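Local structure of chemotaxis protein cheA (Thermotoga maritima, 1TQG) at residues A[12-15]-A[16-20]; A[58-61]-A[62-66]; A[71-75]-A[76-80]; A[32-35]-A[36-39]; A[44-47]-A[48-51]. The protein probably serves as the histidine phosphotransfer domain of the chemotaxis kinase CheA, a four-helix bundle that passes phosphoryl groups along the signalling pathway. All coordinates share one frame; numbering follows the deposited sequence.

Interaction 1 (A[12-15]-A[16-20]); sequences DETK and EYLQN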
loop_
_atom_site.group_PDB
_atom_site.type_symbol
_atom_site.label_atom_id
_atom_site.label_comp_id
_atom_site.label_asym_id
_atom_site.label_seq_id
_atom_site.Cartn_x
_atom_site.Cartn_y
_atom_site.Cartn_z
ATOM N N ASP A 12 -1.188 6.613 12.393
ATOM C CA ASP A 12 -1.869 5.464 12.985
ATOM C C ASP A 12 -2.739 4.771 11.949
ATOM O O ASP A 12 -2.801 3.520 11.846
ATOM C CB ASP A 12 -2.695 5.964 14.181
ATOM C CG ASP A 12 -3.487 4.945 14.900
ATOM O OD1 ASP A 12 -2.917 3.971 15.424
ATOM O OD2 ASP A 12 -4.732 5.016 14.952
ATOM N N GLU A 13 -3.479 5.549 11.186
ATOM C CA GLU A 13 -4.356 4.953 10.172
ATOM C C GLU A 13 -3.547 4.257 9.097
ATOM O O GLU A 13 -3.851 3.144 8.628
ATOM C CB GLU A 13 -5.275 6.006 9.576
ATOM C CG GLU A 13 -6.272 6.534 10.618
ATOM C CD GLU A 13 -7.603 5.823 10.493
ATOM O OE1 GLU A 13 -8.334 5.958 11.508
ATOM O OE2 GLU A 13 -8.024 5.177 9.496
ATOM N N THR A 14 -2.503 4.906 8.601
ATOM C CA THR A 14 -1.653 4.325 7.567
ATOM C C THR A 14 -1.041 3.028 8.040
ATOM O O THR A 14 -0.961 2.070 7.246
ATOM C CB THR A 14 -0.482 5.317 7.295
ATOM O OG1 THR A 14 -0.948 6.513 6.646
ATOM C CG2 THR A 14 0.570 4.719 6.348
ATOM N N LYS A 15 -0.604 2.938 9.296
ATOM C CA LYS A 15 -0.082 1.673 9.812
ATOM C C LYS A 15 -1.111 0.554 9.787
ATOM O O LYS A 15 -0.687 -0.579 9.542
ATOM C CB LYS A 15 0.491 1.904 11.192
ATOM C CG LYS A 15 1.777 2.673 11.124
ATOM C CD LYS A 15 2.447 2.830 12.494
ATOM C CE LYS A 15 3.872 3.265 12.271
ATOM N NZ LYS A 15 4.907 2.218 12.098
ATOM N N GLU A 16 -2.360 0.829 10.022
ATOM C CA GLU A 16 -3.357 -0.220 9.905
ATOM C C GLU A 16 -3.390 -0.810 8.525
ATOM O O GLU A 16 -3.439 -2.037 8.342
ATOM C CB GLU A 16 -4.735 0.368 10.305
ATOM C CG GLU A 16 -5.905 -0.512 10.040
ATOM C CD GLU A 16 -7.161 0.179 10.572
ATOM O OE1 GLU A 16 -7.202 0.595 11.771
ATOM O OE2 GLU A 16 -8.037 0.272 9.668
ATOM N N TYR A 17 -3.353 0.070 7.501
ATOM C CA TYR A 17 -3.415 -0.374 6.108
ATOM C C TYR A 17 -2.143 -1.077 5.691
ATOM O O TYR A 17 -2.200 -2.079 4.972
ATOM C CB TYR A 17 -3.736 0.782 5.135
ATOM C CG TYR A 17 -5.200 1.142 5.279
ATOM C CD1 TYR A 17 -6.232 0.370 4.774
ATOM C CD2 TYR A 17 -5.535 2.263 6.061
ATOM C CE1 TYR A 17 -7.577 0.662 4.933
ATOM C CE2 TYR A 17 -6.888 2.593 6.232
ATOM C CZ TYR A 17 -7.869 1.781 5.667
ATOM O OH TYR A 17 -9.179 2.108 5.835
ATOM N N LEU A 18 -0.993 -0.611 6.182
ATOM C CA LEU A 18 0.253 -1.331 5.891
ATOM C C LEU A 18 0.239 -2.697 6.530
ATOM O O LEU A 18 0.748 -3.654 5.909
ATOM C CB LEU A 18 1.433 -0.468 6.372
ATOM C CG LEU A 18 1.639 0.866 5.603
ATOM C CD1 LEU A 18 2.637 1.680 6.395
ATOM C CD2 LEU A 18 2.085 0.601 4.184
ATOM N N GLN A 19 -0.330 -2.894 7.713
ATOM C CA GLN A 19 -0.465 -4.228 8.310
ATOM C C GLN A 19 -1.388 -5.107 7.498
ATOM O O GLN A 19 -1.058 -6.287 7.231
ATOM C CB GLN A 19 -0.905 -4.132 9.801
ATOM C CG GLN A 19 -0.862 -5.461 10.553
ATOM C CD GLN A 19 0.552 -6.014 10.649
ATOM O OE1 GLN A 19 1.436 -5.418 11.260
ATOM N NE2 GLN A 19 0.716 -7.146 9.992
ATOM N N ASN A 20 -2.475 -4.542 7.032
ATOM C CA ASN A 20 -3.385 -5.302 6.171
ATOM C C ASN A 20 -2.670 -5.778 4.939
ATOM O O ASN A 20 -2.815 -6.879 4.497
ATOM C CB ASN A 20 -4.572 -4.420 5.711
ATOM C CG ASN A 20 -5.511 -4.073 6.828
ATOM O OD1 ASN A 20 -5.500 -4.633 7.910
ATOM N ND2 ASN A 20 -6.359 -3.107 6.506
#
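Helix 3-30, the opening helix of the Hpt four-helix bundle, carries two side-chain contacts of four-residue spacing here: Tyr17 brings ring atom CD2 close to the carbonyl oxygen of Glu13, one turn earlier, while on an inner face Thr14 pairs with Leu18. Tyr17 CD2 lies 3.2 Å from Glu13 O, and the approach is oblique to the ring. The first torsion of Tyr17 (chi1 -74°) sets CG beside its own backbone N, and this keeps the ring near the preceding turn. The same carbonyl takes a weak bond from Tyr17 N at 3.3 Å, whereas Leu18 N reaches Thr14 O at 2.9 Å, nearly along the C=O axis. Glu16 N to Asp12 O (3.3 Å) and Gln19 N to Lys15 O (3.0 Å) complete the ladder. In the conformer of Thr14 described here, its CG2 methyl lies 3.7 Å from Leu18 CD1, the two side chains running alongside each other; Leu18 CG also lies 3.3 Å from Thr14 O. Thr14 OG1 turns elsewhere, to Phe10 O, and Lys15 NZ forms a salt bridge with Asp101 on helix 83-103. Replacing Tyr17 by an alanine would probably open a gap beside the Glu13 carbonyl and leave Thr47 of helix 35-55 without the ring it packs against. Leu18 meanwhile touches Ile96 and Thr97. One helix thus serves two neighbours through side chains one residue apart, an amphipathic pattern that belongs to an antiparallel four-helix bundle.

Interaction 2 (A[58-61]-A[62-66]); sequences SSMA and KLCHT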
loop_
_atom_site.group_PDB
_atom_site.type_symbol
_atom_site.label_atom_id
_atom_site.label_comp_id
_atom_site.label_asym_id
_atom_site.label_seq_id
_atom_site.Cartn_x
_atom_site.Cartn_y
_atom_site.Cartn_z
ATOM N N SER A 58 3.052 14.271 -1.694
ATOM C CA SER A 58 3.196 13.974 -3.098
ATOM C C SER A 58 3.970 12.695 -3.359
ATOM O O SER A 58 3.522 11.897 -4.167
ATOM C CB SER A 58 3.860 15.236 -3.743
ATOM O OG SER A 58 4.858 15.683 -2.834
ATOM N N SER A 59 5.118 12.556 -2.723
ATOM C CA SER A 59 5.959 11.404 -3.015
ATOM C C SER A 59 5.274 10.135 -2.517
ATOM O O SER A 59 5.351 9.127 -3.209
ATOM C CB SER A 59 7.371 11.560 -2.389
ATOM O OG SER A 59 8.018 12.608 -3.108
ATOM N N MET A 60 4.626 10.187 -1.350
ATOM C CA MET A 60 3.962 8.986 -0.890
ATOM C C MET A 60 2.818 8.666 -1.842
ATOM O O MET A 60 2.572 7.491 -2.178
ATOM C CB MET A 60 3.441 9.144 0.563
ATOM C CG MET A 60 2.620 7.957 1.033
ATOM S SD MET A 60 2.086 8.207 2.735
ATOM C CE MET A 60 0.786 6.945 2.842
ATOM N N ALA A 61 2.059 9.665 -2.256
ATOM C CA ALA A 61 0.895 9.422 -3.158
ATOM C C ALA A 61 1.378 8.811 -4.434
ATOM O O ALA A 61 0.787 7.859 -4.933
ATOM C CB ALA A 61 0.142 10.702 -3.423
ATOM N N LYS A 62 2.459 9.339 -5.024
ATOM C CA LYS A 62 2.913 8.806 -6.304
ATOM C C LYS A 62 3.449 7.406 -6.130
ATOM O O LYS A 62 3.241 6.586 -7.024
ATOM C CB LYS A 62 3.985 9.755 -6.879
ATOM C CG LYS A 62 3.390 11.054 -7.368
ATOM C CD LYS A 62 4.332 12.047 -7.993
ATOM C CE LYS A 62 5.468 12.427 -7.071
ATOM N NZ LYS A 62 6.267 13.522 -7.752
ATOM N N LEU A 63 4.114 7.069 -5.069
ATOM C CA LEU A 63 4.570 5.712 -4.807
ATOM C C LEU A 63 3.367 4.765 -4.658
ATOM O O LEU A 63 3.312 3.675 -5.251
ATOM C CB LEU A 63 5.444 5.603 -3.584
ATOM C CG LEU A 63 5.842 4.216 -3.129
ATOM C CD1 LEU A 63 6.610 3.411 -4.185
ATOM C CD2 LEU A 63 6.688 4.276 -1.870
ATOM N N CYS A 64 2.402 5.187 -3.845
ATOM C CA CYS A 64 1.189 4.348 -3.731
ATOM C C CYS A 64 0.484 4.166 -5.041
ATOM O O CYS A 64 -0.033 3.087 -5.292
ATOM C CB CYS A 64 0.214 5.009 -2.729
ATOM S SG CYS A 64 0.745 4.973 -1.002
ATOM N N HIS A 65 0.511 5.177 -5.905
ATOM C CA HIS A 65 -0.079 5.063 -7.218
ATOM C C HIS A 65 0.692 4.079 -8.087
ATOM O O HIS A 65 0.056 3.266 -8.770
ATOM C CB HIS A 65 -0.142 6.444 -7.887
ATOM C CG HIS A 65 -1.009 6.373 -9.136
ATOM N ND1 HIS A 65 -2.126 5.642 -9.343
ATOM C CD2 HIS A 65 -0.803 7.071 -10.261
ATOM C CE1 HIS A 65 -2.614 5.875 -10.573
ATOM N NE2 HIS A 65 -1.795 6.736 -11.135
ATOM N N THR A 66 2.007 4.144 -8.128
ATOM C CA THR A 66 2.816 3.182 -8.880
ATOM C C THR A 66 2.505 1.778 -8.426
ATOM O O THR A 66 2.357 0.832 -9.221
ATOM C CB THR A 66 4.321 3.558 -8.744
ATOM O OG1 THR A 66 4.533 4.796 -9.368
ATOM C CG2 THR A 66 5.221 2.533 -9.361
#
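Met60 and Cys64 meet one turn apart near the start of helix 58-75. Backbone hydrogen bonds carry most of the contact. Cys64 N points almost straight at Met60 O (2.8 Å, 172° at the hydrogen), and Lys62 N to Ser58 O (2.9 Å), Leu63 N to Ser59 O (3.0 Å) and His65 N to Ala61 O (2.9 Å) run in the same sense.

Apolar contact is sparser. Met60 CG lies 4.1 Å from Cys64 SG, and the sulfur gets there because chi1 of Cys64 (-70°) puts it on the side of its own N, facing the previous turn. Both residues are buried: Met60 touches Ala52 and Met99, Cys64 touches Leu48 and Lys49.

On the outer side the contact is aliphatic against carbonyl. Lys62 CG lies 3.3 Å from Ser58 O, and the bend at chi3 (-57°) brings Lys62 CE back to 3.5 Å from that oxygen. His65 aims elsewhere, its ND1 bonding Glu68 OE2.

No hydrogen bond joins side chain to side chain across these turns. The turn is held by its i to i+4 backbone bonds, while the buried Met60 and Cys64 offer apolar surface to helices 35-55 and 83-103.

Interaction 3 (A[71-75]-A[76-80]); sequences LDKAR and NSEIK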
loop_
_atom_site.group_PDB
_atom_site.type_symbol
_atom_site.label_atom_id
_atom_site.label_comp_id
_atom_site.label_asym_id
_atom_site.label_seq_id
_atom_site.Cartn_x
_atom_site.Cartn_y
_atom_site.Cartn_z
ATOM N N LEU A 71 -0.992 -3.730 -8.896
ATOM C CA LEU A 71 -2.096 -4.573 -8.475
ATOM C C LEU A 71 -3.301 -4.428 -9.348
ATOM O O LEU A 71 -4.049 -5.408 -9.526
ATOM C CB LEU A 71 -2.488 -4.353 -6.994
ATOM C CG LEU A 71 -1.622 -4.974 -5.913
ATOM C CD1 LEU A 71 -1.758 -6.510 -5.892
ATOM C CD2 LEU A 71 -0.173 -4.597 -6.009
ATOM N N ASP A 72 -3.489 -3.255 -9.947
ATOM C CA ASP A 72 -4.603 -3.044 -10.860
ATOM C C ASP A 72 -4.422 -3.819 -12.142
ATOM O O ASP A 72 -5.351 -4.446 -12.662
ATOM C CB ASP A 72 -4.684 -1.538 -11.080
ATOM C CG ASP A 72 -6.083 -1.021 -11.309
ATOM O OD1 ASP A 72 -7.073 -1.773 -11.280
ATOM O OD2 ASP A 72 -6.186 0.208 -11.495
ATOM N N LYS A 73 -3.194 -3.817 -12.657
ATOM C CA LYS A 73 -2.889 -4.693 -13.821
ATOM C C LYS A 73 -3.174 -6.140 -13.453
ATOM O O LYS A 73 -3.788 -6.886 -14.220
ATOM C CB LYS A 73 -1.475 -4.440 -14.286
ATOM C CG LYS A 73 -1.248 -3.084 -14.996
ATOM C CD LYS A 73 0.232 -2.974 -15.379
ATOM C CE LYS A 73 0.482 -1.687 -16.119
ATOM N NZ LYS A 73 1.882 -1.205 -15.962
ATOM N N ALA A 74 -2.766 -6.558 -12.257
ATOM C CA ALA A 74 -2.910 -7.957 -11.900
ATOM C C ALA A 74 -4.388 -8.306 -11.723
ATOM O O ALA A 74 -4.833 -9.380 -12.098
ATOM C CB ALA A 74 -2.130 -8.214 -10.631
ATOM N N ARG A 75 -5.209 -7.379 -11.152
ATOM C CA ARG A 75 -6.614 -7.716 -10.912
ATOM C C ARG A 75 -7.376 -7.807 -12.248
ATOM O O ARG A 75 -8.416 -8.432 -12.310
ATOM C CB ARG A 75 -7.223 -6.787 -9.852
ATOM C CG ARG A 75 -7.731 -5.483 -10.431
ATOM C CD ARG A 75 -8.184 -4.608 -9.288
ATOM N NE ARG A 75 -8.645 -3.334 -9.729
ATOM C CZ ARG A 75 -9.913 -2.916 -9.893
ATOM N NH1 ARG A 75 -10.945 -3.664 -9.637
ATOM N NH2 ARG A 75 -10.126 -1.657 -10.307
ATOM N N ASN A 76 -6.923 -7.167 -13.330
ATOM C CA ASN A 76 -7.540 -7.265 -14.646
ATOM C C ASN A 76 -6.831 -8.312 -15.482
ATOM O O ASN A 76 -7.004 -8.358 -16.693
ATOM C CB ASN A 76 -7.434 -5.901 -15.339
ATOM C CG ASN A 76 -8.339 -4.858 -14.845
ATOM O OD1 ASN A 76 -8.133 -4.015 -13.933
ATOM N ND2 ASN A 76 -9.530 -4.929 -15.378
ATOM N N SER A 77 -6.000 -9.164 -14.880
ATOM C CA SER A 77 -5.280 -10.259 -15.512
ATOM C C SER A 77 -4.388 -9.804 -16.635
ATOM O O SER A 77 -4.065 -10.547 -17.539
ATOM C CB SER A 77 -6.272 -11.336 -16.026
ATOM O OG SER A 77 -6.901 -11.974 -14.945
ATOM N N GLU A 78 -3.830 -8.596 -16.542
ATOM C CA GLU A 78 -2.898 -8.060 -17.505
ATOM C C GLU A 78 -1.482 -8.567 -17.280
ATOM O O GLU A 78 -0.682 -8.625 -18.200
ATOM C CB GLU A 78 -2.961 -6.524 -17.506
ATOM C CG GLU A 78 -4.266 -5.883 -17.955
ATOM C CD GLU A 78 -4.594 -4.477 -17.574
ATOM O OE1 GLU A 78 -5.778 -4.032 -17.650
ATOM O OE2 GLU A 78 -3.681 -3.731 -17.185
ATOM N N ILE A 79 -1.209 -8.856 -16.011
ATOM C CA ILE A 79 0.063 -9.387 -15.559
ATOM C C ILE A 79 -0.184 -10.417 -14.447
ATOM O O ILE A 79 -1.244 -10.382 -13.820
ATOM C CB ILE A 79 1.026 -8.326 -15.021
ATOM C CG1 ILE A 79 0.547 -7.713 -13.701
ATOM C CG2 ILE A 79 1.237 -7.206 -16.019
ATOM C CD1 ILE A 79 1.455 -6.675 -13.056
ATOM N N LYS A 80 0.761 -11.291 -14.219
ATOM C CA LYS A 80 0.631 -12.339 -13.207
ATOM C C LYS A 80 1.462 -11.906 -11.988
ATOM O O LYS A 80 2.464 -11.193 -12.098
ATOM C CB LYS A 80 1.108 -13.646 -13.830
ATOM C CG LYS A 80 0.048 -14.288 -14.760
ATOM C CD LYS A 80 0.566 -15.424 -15.599
ATOM C CE LYS A 80 -0.567 -16.195 -16.285
ATOM N NZ LYS A 80 -0.134 -17.213 -17.266
HETATM O O HOH W 1 -3.191 -11.558 -12.417
HETATM O O HOH W 2 -9.393 -11.178 -14.242
#
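Glu78, in the conformer described, lies back across Lys73 at the close of helix 58-75, the two side chains crossing at about a right angle. Its CB sits 3.4 Å from Lys73 O. CG stays near the same oxygen, CD passes Lys73 CA at 4.1 Å, and at the tip OE2 reaches Lys73 CG at 3.3 Å. This is contact with the aliphatic root of the lysine and no ion pair, since Lys73 NZ stands 6.2 Å from Glu78 OE2.

The backbone beneath forms a Schellman motif. Glu78 N bonds Lys73 O at 2.9 Å, Ser77 N bonds Ala74 O, and Ser77, with positive phi (58°), is the C-prime residue that turns the chain out of the helix. The Ser77 bond meets its acceptor from well above the carbonyl plane (68°).

Past the turn, Ile79 packs against the last helical turn, its CG1 at 4.1 Å from Ala74 CB, and a CA-H...O contact runs from Ala74 CA to Ile79 O. A water donates to both Ala74 O and Ile79 O, while the buried Ile79 N has no partner. Within that turn, Arg75 NE forms a salt bridge to Asp72 OD1 (2.7 Å) in the Asp72 conformer described, and its guanidinium makes a cation-pi contact with Phe42.

Interaction 4 (A[32-35]-A[36-39]); sequences PEDM and ELIN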
loop_
_atom_site.group_PDB
_atom_site.type_symbol
_atom_site.label_atom_id
_atom_site.label_comp_id
_atom_site.label_asym_id
_atom_site.label_seq_id
_atom_site.Cartn_x
_atom_site.Cartn_y
_atom_site.Cartn_z
ATOM N N PRO A 32 -1.109 -17.187 -5.746
ATOM C CA PRO A 32 -0.911 -15.904 -6.486
ATOM C C PRO A 32 -2.065 -15.723 -7.470
ATOM O O PRO A 32 -2.045 -14.561 -7.987
ATOM C CB PRO A 32 0.436 -16.023 -7.156
ATOM C CG PRO A 32 0.757 -17.473 -7.109
ATOM C CD PRO A 32 0.103 -18.004 -5.876
ATOM N N GLU A 33 -2.954 -16.652 -7.779
ATOM C CA GLU A 33 -4.045 -16.417 -8.715
ATOM C C GLU A 33 -5.294 -15.988 -7.974
ATOM O O GLU A 33 -6.296 -15.814 -8.648
ATOM C CB GLU A 33 -4.424 -17.644 -9.534
ATOM C CG GLU A 33 -3.293 -18.047 -10.429
ATOM C CD GLU A 33 -3.645 -19.230 -11.315
ATOM O OE1 GLU A 33 -4.808 -19.737 -11.247
ATOM O OE2 GLU A 33 -2.706 -19.618 -12.082
ATOM N N ASP A 34 -5.214 -15.853 -6.639
ATOM C CA ASP A 34 -6.451 -15.505 -5.937
ATOM C C ASP A 34 -6.789 -14.044 -6.134
ATOM O O ASP A 34 -6.212 -13.136 -5.565
ATOM C CB ASP A 34 -6.336 -15.793 -4.452
ATOM C CG ASP A 34 -7.662 -15.659 -3.706
ATOM O OD1 ASP A 34 -8.553 -14.930 -4.169
ATOM O OD2 ASP A 34 -7.780 -16.341 -2.629
ATOM N N MET A 35 -7.779 -13.815 -6.964
ATOM C CA MET A 35 -8.196 -12.458 -7.347
ATOM C C MET A 35 -8.764 -11.666 -6.191
ATOM O O MET A 35 -8.730 -10.428 -6.200
ATOM C CB MET A 35 -9.253 -12.565 -8.467
ATOM C CG MET A 35 -8.692 -12.859 -9.805
ATOM S SD MET A 35 -7.779 -11.454 -10.451
ATOM C CE MET A 35 -6.842 -12.235 -11.749
ATOM N N GLU A 36 -9.336 -12.366 -5.187
ATOM C CA GLU A 36 -9.841 -11.597 -4.059
ATOM C C GLU A 36 -8.665 -10.979 -3.279
ATOM O O GLU A 36 -8.751 -9.885 -2.781
ATOM C CB GLU A 36 -10.734 -12.474 -3.192
ATOM C CG GLU A 36 -11.423 -11.692 -2.060
ATOM C CD GLU A 36 -12.019 -10.341 -2.382
ATOM O OE1 GLU A 36 -12.484 -10.135 -3.532
ATOM O OE2 GLU A 36 -12.071 -9.420 -1.520
ATOM N N LEU A 37 -7.651 -11.759 -3.069
ATOM C CA LEU A 37 -6.486 -11.247 -2.387
ATOM C C LEU A 37 -5.805 -10.146 -3.194
ATOM O O LEU A 37 -5.351 -9.142 -2.607
ATOM C CB LEU A 37 -5.514 -12.343 -2.076
ATOM C CG LEU A 37 -6.012 -13.464 -1.153
ATOM C CD1 LEU A 37 -5.017 -14.592 -1.118
ATOM C CD2 LEU A 37 -6.367 -12.899 0.196
ATOM N N ILE A 38 -5.740 -10.312 -4.509
ATOM C CA ILE A 38 -5.221 -9.212 -5.354
ATOM C C ILE A 38 -6.049 -7.965 -5.123
ATOM O O ILE A 38 -5.484 -6.869 -4.976
ATOM C CB ILE A 38 -5.138 -9.618 -6.840
ATOM C CG1 ILE A 38 -4.193 -10.816 -7.012
ATOM C CG2 ILE A 38 -4.792 -8.439 -7.713
ATOM C CD1 ILE A 38 -4.278 -11.372 -8.406
ATOM N N ASN A 39 -7.350 -8.101 -5.140
ATOM C CA ASN A 39 -8.240 -6.997 -4.900
ATOM C C ASN A 39 -8.038 -6.372 -3.492
ATOM O O ASN A 39 -8.038 -5.136 -3.368
ATOM C CB ASN A 39 -9.694 -7.388 -5.063
ATOM C CG ASN A 39 -10.019 -7.748 -6.489
ATOM O OD1 ASN A 39 -9.499 -7.242 -7.445
ATOM N ND2 ASN A 39 -11.000 -8.589 -6.645
#
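Asp34 crosses Leu37 at a slant, its carboxylate swung in against the first turn of helix 35-55. With chi1 at -171°, CG lies opposite the residue's own N and on the side of its carbonyl, where OD1 can meet the first-turn amides. OD1 accepts from Glu36 N at 2.9 Å, on its anti side and 24° out of the carboxylate plane; the bond is bent, 135° at the hydrogen. A second, straighter but weak bond comes from Leu37 N at 3.5 Å.

This is an N-cap: one carboxylate oxygen accepts from two amides of the first turn, the second weakly, and its charge would probably be favoured by the positive end of the helix dipole. The other oxygen lies against a leucine branch, with Asp34 OD2 3.6 Å from Leu37 CD1. With an alanine here, the amides of Glu36 and Leu37 would probably be left without their side-chain acceptor, and that branch of Leu37 would lose the carboxylate beside it.

On another side of the turn Met35 and Ile38 run alongside each other, pointing the same way, with Met35 SD 4.1 Å from Ile38 CD1. Ile38 also curls CG1 to 3.4 Å from Asp34 O, the carbonyl that its own N bonds in plane at 3.1 Å. Buried Ile38 goes on to touch Leu71 and Ala74 of helix 58-75, whereas Glu36 OE2, in the Glu36 conformer described, turns to a salt bridge with Arg43.

Interaction 5 (A[44-47]-A[48-51]); sequences ALHT and LKGM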
loop_
_atom_site.group_PDB
_atom_site.type_symbol
_atom_site.label_atom_id
_atom_site.label_comp_id
_atom_site.label_asym_id
_atom_site.label_seq_id
_atom_site.Cartn_x
_atom_site.Cartn_y
_atom_site.Cartn_z
ATOM N N ALA A 44 -6.200 -1.603 -0.371
ATOM C CA ALA A 44 -5.385 -0.967 0.682
ATOM C C ALA A 44 -4.466 0.079 0.091
ATOM O O ALA A 44 -4.322 1.160 0.628
ATOM C CB ALA A 44 -4.597 -2.073 1.396
ATOM N N LEU A 45 -3.806 -0.236 -1.038
ATOM C CA LEU A 45 -2.936 0.739 -1.687
ATOM C C LEU A 45 -3.707 1.944 -2.147
ATOM O O LEU A 45 -3.193 3.076 -2.091
ATOM C CB LEU A 45 -2.180 0.086 -2.852
ATOM C CG LEU A 45 -1.079 -0.892 -2.414
ATOM C CD1 LEU A 45 -0.747 -1.809 -3.588
ATOM C CD2 LEU A 45 0.103 -0.165 -1.866
ATOM N N HIS A 46 -4.902 1.741 -2.676
ATOM C CA HIS A 46 -5.717 2.845 -3.159
ATOM C C HIS A 46 -6.110 3.725 -1.985
ATOM O O HIS A 46 -6.078 4.967 -2.088
ATOM C CB HIS A 46 -6.947 2.223 -3.885
ATOM C CG HIS A 46 -7.759 3.304 -4.499
ATOM N ND1 HIS A 46 -7.322 4.028 -5.563
ATOM C CD2 HIS A 46 -9.018 3.711 -4.276
ATOM C CE1 HIS A 46 -8.201 4.865 -5.938
ATOM N NE2 HIS A 46 -9.262 4.755 -5.171
ATOM N N THR A 47 -6.462 3.143 -0.840
ATOM C CA THR A 47 -6.799 3.940 0.341
ATOM C C THR A 47 -5.579 4.760 0.772
ATOM O O THR A 47 -5.647 5.962 1.085
ATOM C CB THR A 47 -7.281 3.068 1.533
ATOM O OG1 THR A 47 -8.569 2.531 1.204
ATOM C CG2 THR A 47 -7.467 3.884 2.789
ATOM N N LEU A 48 -4.395 4.132 0.816
ATOM C CA LEU A 48 -3.169 4.884 1.194
ATOM C C LEU A 48 -2.905 6.026 0.249
ATOM O O LEU A 48 -2.531 7.107 0.692
ATOM C CB LEU A 48 -2.011 3.903 1.261
ATOM C CG LEU A 48 -1.973 2.903 2.430
ATOM C CD1 LEU A 48 -0.984 1.794 2.135
ATOM C CD2 LEU A 48 -1.670 3.637 3.721
ATOM N N LYS A 49 -3.106 5.819 -1.042
ATOM C CA LYS A 49 -2.888 6.888 -2.015
ATOM C C LYS A 49 -3.792 8.050 -1.704
ATOM O O LYS A 49 -3.390 9.228 -1.756
ATOM C CB LYS A 49 -3.182 6.362 -3.420
ATOM C CG LYS A 49 -2.852 7.327 -4.565
ATOM C CD LYS A 49 -3.351 6.851 -5.884
ATOM C CE LYS A 49 -4.844 6.816 -6.115
ATOM N NZ LYS A 49 -5.301 6.719 -7.523
ATOM N N GLY A 50 -5.055 7.756 -1.444
ATOM C CA GLY A 50 -5.997 8.820 -1.165
ATOM C C GLY A 50 -5.700 9.567 0.134
ATOM O O GLY A 50 -5.852 10.797 0.216
ATOM N N MET A 51 -5.298 8.839 1.169
ATOM C CA MET A 51 -4.874 9.507 2.410
ATOM C C MET A 51 -3.705 10.420 2.169
ATOM O O MET A 51 -3.661 11.569 2.662
ATOM C CB MET A 51 -4.503 8.404 3.406
ATOM C CG MET A 51 -5.735 7.616 3.796
ATOM S SD MET A 51 -5.232 6.302 4.901
ATOM C CE MET A 51 -4.756 7.301 6.327
#
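First torsions that set CG opposite the backbone N, in His46 (-175°) and Lys49 (-174°) alike, throw the two side chains out over one side of helix 35-55, and a kink at chi3 of the lysine (69°) then brings its end up to the imidazole. The two chains cross at an angle: Lys49 CE comes to 3.8 Å from His46 ND1, and Lys49 NZ to 3.8 Å from His46 CE1, an oblique approach to the ring. They do not bond each other. Both are held through Glu68 of helix 58-75, with His46 ND1 hydrogen-bonded to Glu68 OE1 and Lys49 NZ in a salt bridge with Glu68 OE2, so that one carboxylate probably helps set the rotation of the ring and the position of the ammonium. The run His-Thr-Leu-Lys-Gly matches the HxxKG signature of Hpt domains, consistent with His46 being the phosphorylation site.

Beneath this pair the helix is regular. Met51 N bonds Thr47 O at 2.9 Å, Lys49 N bonds Leu45 O at 2.9 Å, and Gly50 N bonds His46 O at 3.0 Å. Met51 CG rests 3.2 Å from Thr47 O. In the methionine conformer described, its SD lies 3.9 Å from Thr47 CG2. Leu48 sets CG 3.4 Å from Ala44 O.

Around these turns, Thr47 and Leu48 face helix 3-30 through Tyr17 and Thr14, while Leu45 meets Leu21 there and Leu71 on helix 58-75, the helix that Lys49 also touches at His65.

In the fold
Interaction 5 lies in the middle of the set, its centre about 10 Å from that of interaction 1 and about 9 Å from that of interaction 2. Leu48 bridges them: its CD2 meets Thr14 CG2 at 3.6 Å, and Cys64 SG lies 3.7 Å from its CB. The probable phosphorylation site, His46, belongs to this middle contact, and His65 CB of interaction 2 touches Lys49 CD at 3.8 Å beside it. Interactions 3 and 4, centres about 9 Å apart, lie together at one end of the bundle, where Arg75 CB approaches Asn39 OD1 at 3.3 Å. That end stays tied to the middle through Leu71 CD2 and Leu45 CD1, 3.7 Å apart.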